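Putative isocitrate dehydrogenase, NAD-dependent (Methylococcus capsulatus, PDB 6LKY) probably catalyses the NAD-dependent oxidative decarboxylation of isocitrate, with a magnesium ion as cofactor. Local coordinates at residues 78-86 and 116-127. The protein carries 1 engineered substitution. Sequence-based numbering, arbitrary orientation.
Sequences RSVNVTLRQ and RENTEGLYAGIE. With NAD (nicotinamide-adenine-dinucleotide), chain C; CIT (citric acid), chain E.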
ATOM      1  N   ARG A  78      14.090  18.084  -5.048  0.62 22.03           N
ATOM      2  CA  ARG A  78      12.733  17.581  -4.892  0.62 24.23           C
ATOM      3  C   ARG A  78      12.208  17.089  -6.237  0.62 23.93           C
ATOM      4  O   ARG A  78      12.599  17.581  -7.298  0.62 22.19           O
ATOM      5  CB  ARG A  78      11.803  18.671  -4.338  0.62 25.23           C
ATOM      6  CG  ARG A  78      12.171  19.202  -2.956  0.62 29.28           C
ATOM      7  CD  ARG A  78      11.400  18.492  -1.829  0.62 24.93           C
ATOM      8  NE  ARG A  78      12.149  18.510  -0.579  0.62 21.49           N
ATOM      9  CZ  ARG A  78      11.906  17.707   0.454  0.62 30.19           C
ATOM     10  NH1 ARG A  78      12.644  17.779   1.553  0.62 19.09           N
ATOM     11  NH2 ARG A  78      10.914  16.831   0.392  0.62 29.70           N
ATOM     12  N   SER A  79      11.320  16.096  -6.181  1.00 22.40           N
ATOM     13  CA  SER A  79      10.715  15.516  -7.378  1.00 21.89           C
ATOM     14  C   SER A  79      10.235  16.595  -8.341  1.00 21.65           C
ATOM     15  O   SER A  79       9.423  17.452  -7.978  1.00 18.92           O
ATOM     16  CB  SER A  79       9.532  14.623  -6.982  1.00 19.96           C
ATOM     17  OG  SER A  79       8.789  14.217  -8.129  1.00 22.10           O
ATOM     18  N   VAL A  80      10.731  16.537  -9.578  1.00 20.70           N
ATOM     19  CA  VAL A  80      10.223  17.427 -10.614  1.00 25.72           C
ATOM     20  C   VAL A  80       8.784  17.065 -10.978  1.00 24.66           C
ATOM     21  O   VAL A  80       7.993  17.938 -11.355  1.00 23.85           O
ATOM     22  CB  VAL A  80      11.159  17.387 -11.841  1.00 25.26           C
ATOM     23  CG1 VAL A  80      10.653  18.332 -12.937  1.00 20.87           C
ATOM     24  CG2 VAL A  80      12.588  17.748 -11.419  1.00 19.31           C
ATOM     25  N   ASN A  81       8.410  15.791 -10.869  1.00 20.98           N
ATOM     26  CA  ASN A  81       7.018  15.419 -11.117  1.00 22.28           C
ATOM     27  C   ASN A  81       6.090  16.169 -10.180  1.00 28.39           C
ATOM     28  O   ASN A  81       5.082  16.766 -10.604  1.00 25.11           O
ATOM     29  CB  ASN A  81       6.851  13.909 -10.957  1.00 22.57           C
ATOM     30  CG  ASN A  81       7.796  13.131 -11.862  1.00 37.22           C
ATOM     31  OD1 ASN A  81       7.743  13.276 -13.085  1.00 30.95           O
ATOM     32  ND2 ASN A  81       8.693  12.340 -11.265  1.00 24.69           N
ATOM     33  N   VAL A  82       6.462  16.200  -8.899  1.00 23.91           N
ATOM     34  CA  VAL A  82       5.639  16.845  -7.892  1.00 26.29           C
ATOM     35  C   VAL A  82       5.654  18.351  -8.081  1.00 25.19           C
ATOM     36  O   VAL A  82       4.609  19.015  -7.970  1.00 25.28           O
ATOM     37  CB  VAL A  82       6.120  16.427  -6.494  1.00 24.20           C
ATOM     38  CG1 VAL A  82       5.476  17.308  -5.422  1.00 20.88           C
ATOM     39  CG2 VAL A  82       5.822  14.934  -6.284  1.00 22.07           C
ATOM     40  N   THR A  83       6.843  18.916  -8.343  1.00 22.74           N
ATOM     41  CA  THR A  83       6.951  20.351  -8.593  1.00 19.54           C
ATOM     42  C   THR A  83       6.073  20.772  -9.766  1.00 27.67           C
ATOM     43  O   THR A  83       5.381  21.790  -9.691  1.00 24.32           O
ATOM     44  CB  THR A  83       8.400  20.745  -8.849  1.00 24.96           C
ATOM     45  OG1 THR A  83       9.174  20.527  -7.665  1.00 27.48           O
ATOM     46  CG2 THR A  83       8.491  22.210  -9.232  1.00 20.85           C
ATOM     47  N   LEU A  84       6.099  20.009 -10.862  1.00 24.64           N
ATOM     48  CA  LEU A  84       5.236  20.312 -12.004  1.00 29.47           C
ATOM     49  C   LEU A  84       3.762  20.274 -11.601  1.00 30.80           C
ATOM     50  O   LEU A  84       3.012  21.220 -11.873  1.00 28.42           O
ATOM     51  CB  LEU A  84       5.511  19.322 -13.142  1.00 26.93           C
ATOM     52  CG  LEU A  84       6.304  19.702 -14.404  1.00 33.53           C
ATOM     53  CD1 LEU A  84       6.923  21.089 -14.360  1.00 33.62           C
ATOM     54  CD2 LEU A  84       7.359  18.663 -14.679  1.00 29.29           C
ATOM     55  N   ARG A  85       3.333  19.183 -10.941  1.00 25.56           N
ATOM     56  CA  ARG A  85       1.934  19.063 -10.523  1.00 27.49           C
ATOM     57  C   ARG A  85       1.499  20.258  -9.686  1.00 24.43           C
ATOM     58  O   ARG A  85       0.398  20.790  -9.866  1.00 28.51           O
ATOM     59  CB  ARG A  85       1.720  17.772  -9.722  1.00 29.34           C
ATOM     60  CG  ARG A  85       1.889  16.501 -10.505  1.00 24.73           C
ATOM     61  CD  ARG A  85       2.182  15.316  -9.607  1.00 23.57           C
ATOM     62  NE  ARG A  85       2.326  14.101 -10.416  1.00 25.09           N
ATOM     63  CZ  ARG A  85       2.878  12.970  -9.989  1.00 30.75           C
ATOM     64  NH1 ARG A  85       3.346  12.884  -8.750  1.00 29.65           N
ATOM     65  NH2 ARG A  85       2.965  11.930 -10.808  1.00 24.56           N
ATOM     66  N   GLN A  86       2.356  20.699  -8.770  1.00 21.87           N
ATOM     67  CA  GLN A  86       1.987  21.790  -7.867  1.00 28.86           C
ATOM     68  C   GLN A  86       2.074  23.158  -8.535  1.00 26.73           C
ATOM     69  O   GLN A  86       1.195  24.002  -8.328  1.00 28.18           O
ATOM     70  CB  GLN A  86       2.866  21.749  -6.622  1.00 22.59           C
ATOM     71  CG  GLN A  86       2.598  20.507  -5.783  1.00 26.36           C
ATOM     72  CD  GLN A  86       3.557  20.364  -4.614  1.00 31.67           C
ATOM     73  OE1 GLN A  86       4.617  20.980  -4.586  1.00 38.52           O
ATOM     74  NE2 GLN A  86       3.192  19.530  -3.655  1.00 29.11           N
ATOM     75  N   ARG A 116      -6.383  10.422  -7.361  1.00 25.61           N
ATOM     76  CA  ARG A 116      -5.428  10.734  -6.309  1.00 27.45           C
ATOM     77  C   ARG A 116      -5.253  12.242  -6.225  1.00 25.07           C
ATOM     78  O   ARG A 116      -4.957  12.901  -7.234  1.00 23.05           O
ATOM     79  CB  ARG A 116      -4.070  10.037  -6.553  1.00 25.02           C
ATOM     80  CG  ARG A 116      -2.858  10.976  -6.458  1.00 32.87           C
ATOM     81  CD  ARG A 116      -1.597  10.376  -5.879  1.00 30.35           C
ATOM     82  NE  ARG A 116      -0.682   9.926  -6.903  1.00 28.84           N
ATOM     83  CZ  ARG A 116       0.645  10.041  -6.883  1.00 34.03           C
ATOM     84  NH1 ARG A 116       1.284  10.658  -5.897  1.00 30.33           N
ATOM     85  NH2 ARG A 116       1.340   9.563  -7.904  1.00 33.73           N
ATOM     86  N   GLU A 117      -5.474  12.783  -5.028  1.00 23.17           N
ATOM     87  CA  GLU A 117      -5.095  14.159  -4.748  1.00 20.50           C
ATOM     88  C   GLU A 117      -3.611  14.342  -5.038  1.00 24.76           C
ATOM     89  O   GLU A 117      -2.776  13.542  -4.614  1.00 25.83           O
ATOM     90  CB  GLU A 117      -5.409  14.511  -3.290  1.00 22.08           C
ATOM     91  CG  GLU A 117      -5.541  16.015  -3.033  1.00 19.51           C
ATOM     92  CD  GLU A 117      -4.213  16.762  -3.153  1.00 28.20           C
ATOM     93  OE1 GLU A 117      -3.191  16.260  -2.616  1.00 26.05           O
ATOM     94  OE2 GLU A 117      -4.186  17.842  -3.794  1.00 28.89           O
ATOM     95  N   ASN A 118      -3.284  15.403  -5.760  1.00 22.70           N
ATOM     96  CA  ASN A 118      -2.018  15.472  -6.458  1.00 23.84           C
ATOM     97  C   ASN A 118      -1.121  16.594  -5.976  1.00 26.52           C
ATOM     98  O   ASN A 118      -0.005  16.723  -6.488  1.00 32.74           O
ATOM     99  CB  ASN A 118      -2.286  15.651  -7.961  1.00 22.58           C
ATOM    100  CG  ASN A 118      -1.313  14.892  -8.843  1.00 26.22           C
ATOM    101  OD1 ASN A 118      -0.685  13.919  -8.422  1.00 23.78           O
ATOM    102  ND2 ASN A 118      -1.214  15.318 -10.102  1.00 27.84           N
ATOM    103  N   THR A 119      -1.558  17.408  -5.010  1.00 20.51           N
ATOM    104  CA  THR A 119      -0.815  18.609  -4.663  1.00 27.12           C
ATOM    105  C   THR A 119      -0.411  18.729  -3.197  1.00 28.43           C
ATOM    106  O   THR A 119       0.437  19.573  -2.897  1.00 29.36           O
ATOM    107  CB  THR A 119      -1.612  19.877  -5.041  1.00 30.49           C
ATOM    108  OG1 THR A 119      -2.845  19.905  -4.315  1.00 30.18           O
ATOM    109  CG2 THR A 119      -1.895  19.927  -6.538  1.00 31.93           C
ATOM    110  N   GLU A 120      -0.997  17.960  -2.274  1.00 20.27           N
ATOM    111  CA  GLU A 120      -0.644  18.158  -0.863  1.00 23.49           C
ATOM    112  C   GLU A 120      -0.454  16.820  -0.137  1.00 23.78           C
ATOM    113  O   GLU A 120       0.197  15.912  -0.675  1.00 25.91           O
ATOM    114  CB  GLU A 120      -1.701  19.046  -0.179  1.00 24.23           C
ATOM    115  CG  GLU A 120      -3.160  18.602  -0.406  1.00 19.69           C
ATOM    116  CD  GLU A 120      -4.203  19.523   0.251  1.00 32.46           C
ATOM    117  OE1 GLU A 120      -3.966  20.754   0.316  1.00 31.30           O
ATOM    118  OE2 GLU A 120      -5.276  19.021   0.679  1.00 28.88           O
ATOM    119  N   GLY A 121      -0.987  16.676   1.081  1.00 17.24           N
ATOM    120  CA  GLY A 121      -0.737  15.454   1.846  1.00 19.39           C
ATOM    121  C   GLY A 121       0.733  15.329   2.201  1.00 22.38           C
ATOM    122  O   GLY A 121       1.397  16.318   2.541  1.00 22.48           O
ATOM    123  N   LEU A 122       1.270  14.111   2.083  1.00 24.51           N
ATOM    124  CA  LEU A 122       2.683  13.898   2.397  1.00 24.97           C
ATOM    125  C   LEU A 122       3.621  14.357   1.277  1.00 29.07           C
ATOM    126  O   LEU A 122       4.840  14.177   1.394  1.00 25.65           O
ATOM    127  CB  LEU A 122       2.946  12.426   2.727  1.00 31.22           C
ATOM    128  CG  LEU A 122       2.567  11.947   4.134  1.00 33.80           C
ATOM    129  CD1 LEU A 122       2.384  10.460   4.153  1.00 29.12           C
ATOM    130  CD2 LEU A 122       3.595  12.341   5.172  1.00 29.40           C
ATOM    131  N   TYR A 123       3.094  14.982   0.226  1.00 22.03           N
ATOM    132  CA  TYR A 123       3.912  15.532  -0.848  1.00 23.82           C
ATOM    133  C   TYR A 123       4.070  17.035  -0.729  1.00 23.12           C
ATOM    134  O   TYR A 123       4.610  17.672  -1.639  1.00 27.32           O
ATOM    135  CB  TYR A 123       3.307  15.178  -2.212  1.00 27.27           C
ATOM    136  CG  TYR A 123       3.481  13.728  -2.590  1.00 21.47           C
ATOM    137  CD1 TYR A 123       3.016  12.720  -1.758  1.00 26.83           C
ATOM    138  CD2 TYR A 123       4.077  13.366  -3.794  1.00 23.14           C
ATOM    139  CE1 TYR A 123       3.162  11.384  -2.100  1.00 33.08           C
ATOM    140  CE2 TYR A 123       4.234  12.033  -4.149  1.00 24.12           C
ATOM    141  CZ  TYR A 123       3.772  11.045  -3.291  1.00 29.94           C
ATOM    142  OH  TYR A 123       3.910   9.713  -3.608  1.00 28.58           O
ATOM    143  N   ALA A 124       3.618  17.614   0.382  1.00 28.10           N
ATOM    144  CA  ALA A 124       3.724  19.051   0.591  1.00 26.87           C
ATOM    145  C   ALA A 124       5.165  19.546   0.603  1.00 29.22           C
ATOM    146  O   ALA A 124       5.392  20.744   0.431  1.00 29.46           O
ATOM    147  CB  ALA A 124       3.036  19.427   1.902  1.00 24.35           C
ATOM    148  N   GLY A 125       6.148  18.672   0.809  1.00 22.61           N
ATOM    149  CA  GLY A 125       7.515  19.151   0.822  1.00 25.67           C
ATOM    150  C   GLY A 125       7.936  19.782   2.134  1.00 29.99           C
ATOM    151  O   GLY A 125       8.841  20.628   2.151  1.00 28.58           O
ATOM    152  N   ILE A 126       7.308  19.393   3.241  1.00 19.96           N
ATOM    153  CA  ILE A 126       7.559  19.996   4.546  1.00 23.56           C
ATOM    154  C   ILE A 126       8.186  18.932   5.431  1.00 22.78           C
ATOM    155  O   ILE A 126       7.501  18.002   5.882  1.00 23.59           O
ATOM    156  CB  ILE A 126       6.275  20.571   5.158  1.00 22.67           C
ATOM    157  CG1 ILE A 126       5.701  21.645   4.213  1.00 22.12           C
ATOM    158  CG2 ILE A 126       6.541  21.169   6.539  1.00 21.23           C
ATOM    159  CD1 ILE A 126       4.249  21.986   4.486  1.00 27.00           C
ATOM    160  N   GLU A 127       9.492  19.058   5.668  1.00 15.23           N
ATOM    161  CA  GLU A 127      10.240  18.095   6.475  1.00 23.45           C
ATOM    162  C   GLU A 127      11.453  18.768   7.080  1.00 23.78           C
ATOM    163  O   GLU A 127      11.951  19.766   6.559  1.00 25.55           O
ATOM    164  CB  GLU A 127      10.802  16.921   5.683  1.00 23.49           C
ATOM    165  CG  GLU A 127      10.043  16.365   4.548  1.00 28.87           C
ATOM    166  CD  GLU A 127      10.831  15.213   3.948  1.00 26.85           C
ATOM    167  OE1 GLU A 127      10.737  14.109   4.510  1.00 30.76           O
ATOM    168  OE2 GLU A 127      11.567  15.421   2.953  1.00 31.08           O
TER
HETATM  169  PA  NAD C 501      10.371   2.088 -11.534  1.00 28.31           P
HETATM  170  O1A NAD C 501      11.336   2.947 -12.315  1.00 26.13           O
HETATM  171  O2A NAD C 501       8.963   2.305 -11.997  1.00 28.02           O
HETATM  172  O5B NAD C 501      10.826   0.558 -11.642  1.00 27.75           O
HETATM  173  C5B NAD C 501      10.106  -0.421 -10.898  1.00 29.52           C
HETATM  174  C4B NAD C 501      10.212  -1.754 -11.612  1.00 34.17           C
HETATM  175  O4B NAD C 501       9.315  -1.700 -12.739  1.00 29.16           O
HETATM  176  C3B NAD C 501      11.631  -1.956 -12.130  1.00 27.47           C
HETATM  177  O3B NAD C 501      12.040  -3.304 -11.959  1.00 35.01           O
HETATM  178  C2B NAD C 501      11.514  -1.608 -13.606  1.00 32.21           C
HETATM  179  O2B NAD C 501      12.460  -2.288 -14.447  1.00 34.14           O
HETATM  180  C1B NAD C 501      10.062  -1.926 -13.934  1.00 25.05           C
HETATM  181  N9A NAD C 501       9.734  -1.002 -15.009  1.00 29.08           N
HETATM  182  C8A NAD C 501       8.910   0.187 -14.724  1.00 28.48           C
HETATM  183  N7A NAD C 501       8.687   0.633 -16.113  1.00 25.48           N
HETATM  184  C5A NAD C 501       8.220  -0.581 -16.775  1.00 32.06           C
HETATM  185  C6A NAD C 501       8.567  -0.571 -18.253  1.00 25.57           C
HETATM  186  N6A NAD C 501       7.683   0.381 -18.943  1.00 25.00           N
HETATM  187  N1A NAD C 501       8.326  -1.927 -18.768  1.00 28.51           N
HETATM  188  C2A NAD C 501       9.183  -2.968 -18.167  1.00 30.51           C
HETATM  189  N3A NAD C 501       9.918  -2.460 -17.006  1.00 33.03           N
HETATM  190  C4A NAD C 501       9.056  -1.663 -16.137  1.00 32.69           C
HETATM  191  O3  NAD C 501      10.392   2.474  -9.976  1.00 25.92           O
HETATM  192  PN  NAD C 501      11.689   2.707  -9.075  1.00 22.18           P
HETATM  193  O1N NAD C 501      12.856   1.852  -9.455  1.00 21.93           O
HETATM  194  O2N NAD C 501      11.234   2.462  -7.646  1.00 26.91           O
HETATM  195  O5D NAD C 501      12.100   4.250  -9.264  1.00 23.39           O
HETATM  196  C5D NAD C 501      13.037   4.635 -10.284  1.00 22.79           C
HETATM  197  C4D NAD C 501      13.008   6.149 -10.449  1.00 24.53           C
HETATM  198  O4D NAD C 501      11.812   6.580 -11.123  1.00 23.45           O
HETATM  199  C3D NAD C 501      13.051   6.857  -9.094  1.00 24.28           C
HETATM  200  O3D NAD C 501      14.023   7.895  -9.182  1.00 22.16           O
HETATM  201  C2D NAD C 501      11.656   7.439  -8.959  1.00 22.63           C
HETATM  202  O2D NAD C 501      11.605   8.662  -8.227  1.00 21.40           O
HETATM  203  C1D NAD C 501      11.247   7.690 -10.403  1.00 25.10           C
HETATM  204  N1N NAD C 501       9.770   7.834 -10.458  1.00 26.09           N
HETATM  205  C2N NAD C 501       9.284   8.461 -11.680  1.00 24.77           C
HETATM  206  C3N NAD C 501       7.811   8.716 -11.458  1.00 29.98           C
HETATM  207  C7N NAD C 501       7.218   9.756 -12.414  1.00 28.19           C
HETATM  208  O7N NAD C 501       5.891   9.429 -12.807  1.00 38.03           O
HETATM  209  N7N NAD C 501       8.101  10.002 -13.552  1.00 17.60           N
HETATM  210  C4N NAD C 501       6.983   7.447 -11.328  1.00 24.63           C
HETATM  211  C5N NAD C 501       7.605   6.452 -10.368  1.00 24.98           C
HETATM  212  C6N NAD C 501       9.109   6.559 -10.100  1.00 24.58           C
HETATM  213  C1  CIT E 503       4.655   9.114  -9.376  1.00 44.27           C
HETATM  214  O1  CIT E 503       3.936   9.526 -10.306  1.00 48.69           O
HETATM  215  O2  CIT E 503       4.312   8.067  -8.776  1.00 45.19           O
HETATM  216  C2  CIT E 503       5.899   9.887  -8.989  1.00 35.71           C
HETATM  217  C3  CIT E 503       6.274   9.675  -7.530  1.00 35.84           C
HETATM  218  O7  CIT E 503       6.771   8.334  -7.361  1.00 43.23           O
HETATM  219  C4  CIT E 503       7.315  10.669  -7.051  1.00 45.10           C
HETATM  220  C5  CIT E 503       8.529  10.687  -7.935  1.00 36.38           C
HETATM  221  O3  CIT E 503       8.875  11.757  -8.467  1.00 31.94           O
HETATM  222  O4  CIT E 503       9.202   9.646  -8.118  1.00 39.44           O
HETATM  223  C6  CIT E 503       5.071   9.859  -6.639  1.00 40.53           C
HETATM  224  O5  CIT E 503       4.125  10.573  -7.048  1.00 38.03           O
HETATM  225  O6  CIT E 503       5.030   9.305  -5.510  1.00 38.56           O
HETATM  226  O   HOH W   1       1.703  14.030  -6.559  1.00 25.23           O
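Arg85 and Arg116 converge on one bound citrate, joining the helix that starts at Val80 to the end of strand 111-117 in the active-site cleft of the isocitrate/isopropylmalate dehydrogenase fold. The citrate, probably from the crystallisation liquor and perhaps standing in for isocitrate, receives the charged contacts: Arg85 NH2 donates to CIT O1 at 2.6 Å (N-H...O 166°), while Arg85 NH1 and both terminal nitrogens of Arg116 share CIT O5; Arg116 NH1 also donates to Asn227 OD1. Its chain extended from CG to NE, Arg85 delivers its guanidinium to the anion and also pairs with Glu260. Shortened to an alanine, this position is likely to leave CIT O1 and Glu260 without their cationic mate and Asn118 without the aliphatic chain crossing it.

Apolar and polar packing joins the same two segments. Asn118 ND2 lies 3.3 Å from Arg85 CG, the two side chains crossing at about a right angle; that amide is fixed by Asn251. Val82 CG2 meets the edge of the Tyr123 ring, in its plane, 3.4 Å from CD2.

Hydrogen bonds from the side-chain amide of Gln86 tie the helix to the loop that follows strand 111-117: Gln86 NE2 reaches Tyr123 O at 3.1 Å, from 51° out of the carbonyl plane, and gives a weak bond to Thr119 O. Ser79 OG, at the N-cap of helix 80-87, accepts from Val82 N, and Asn81 ND2 donates to CIT O3 beside the nicotinamide.

At the outer end a salt bridge faces the second subunit, whose Cys180 N, with Ser141 of this chain, holds Glu127 OE1. There Arg78 grips the other oxygen end-on: Arg78 NH1 and NH2 lie 2.9 and 3.0 Å from Glu127 OE2, which sits only 8° out of the guanidinium plane.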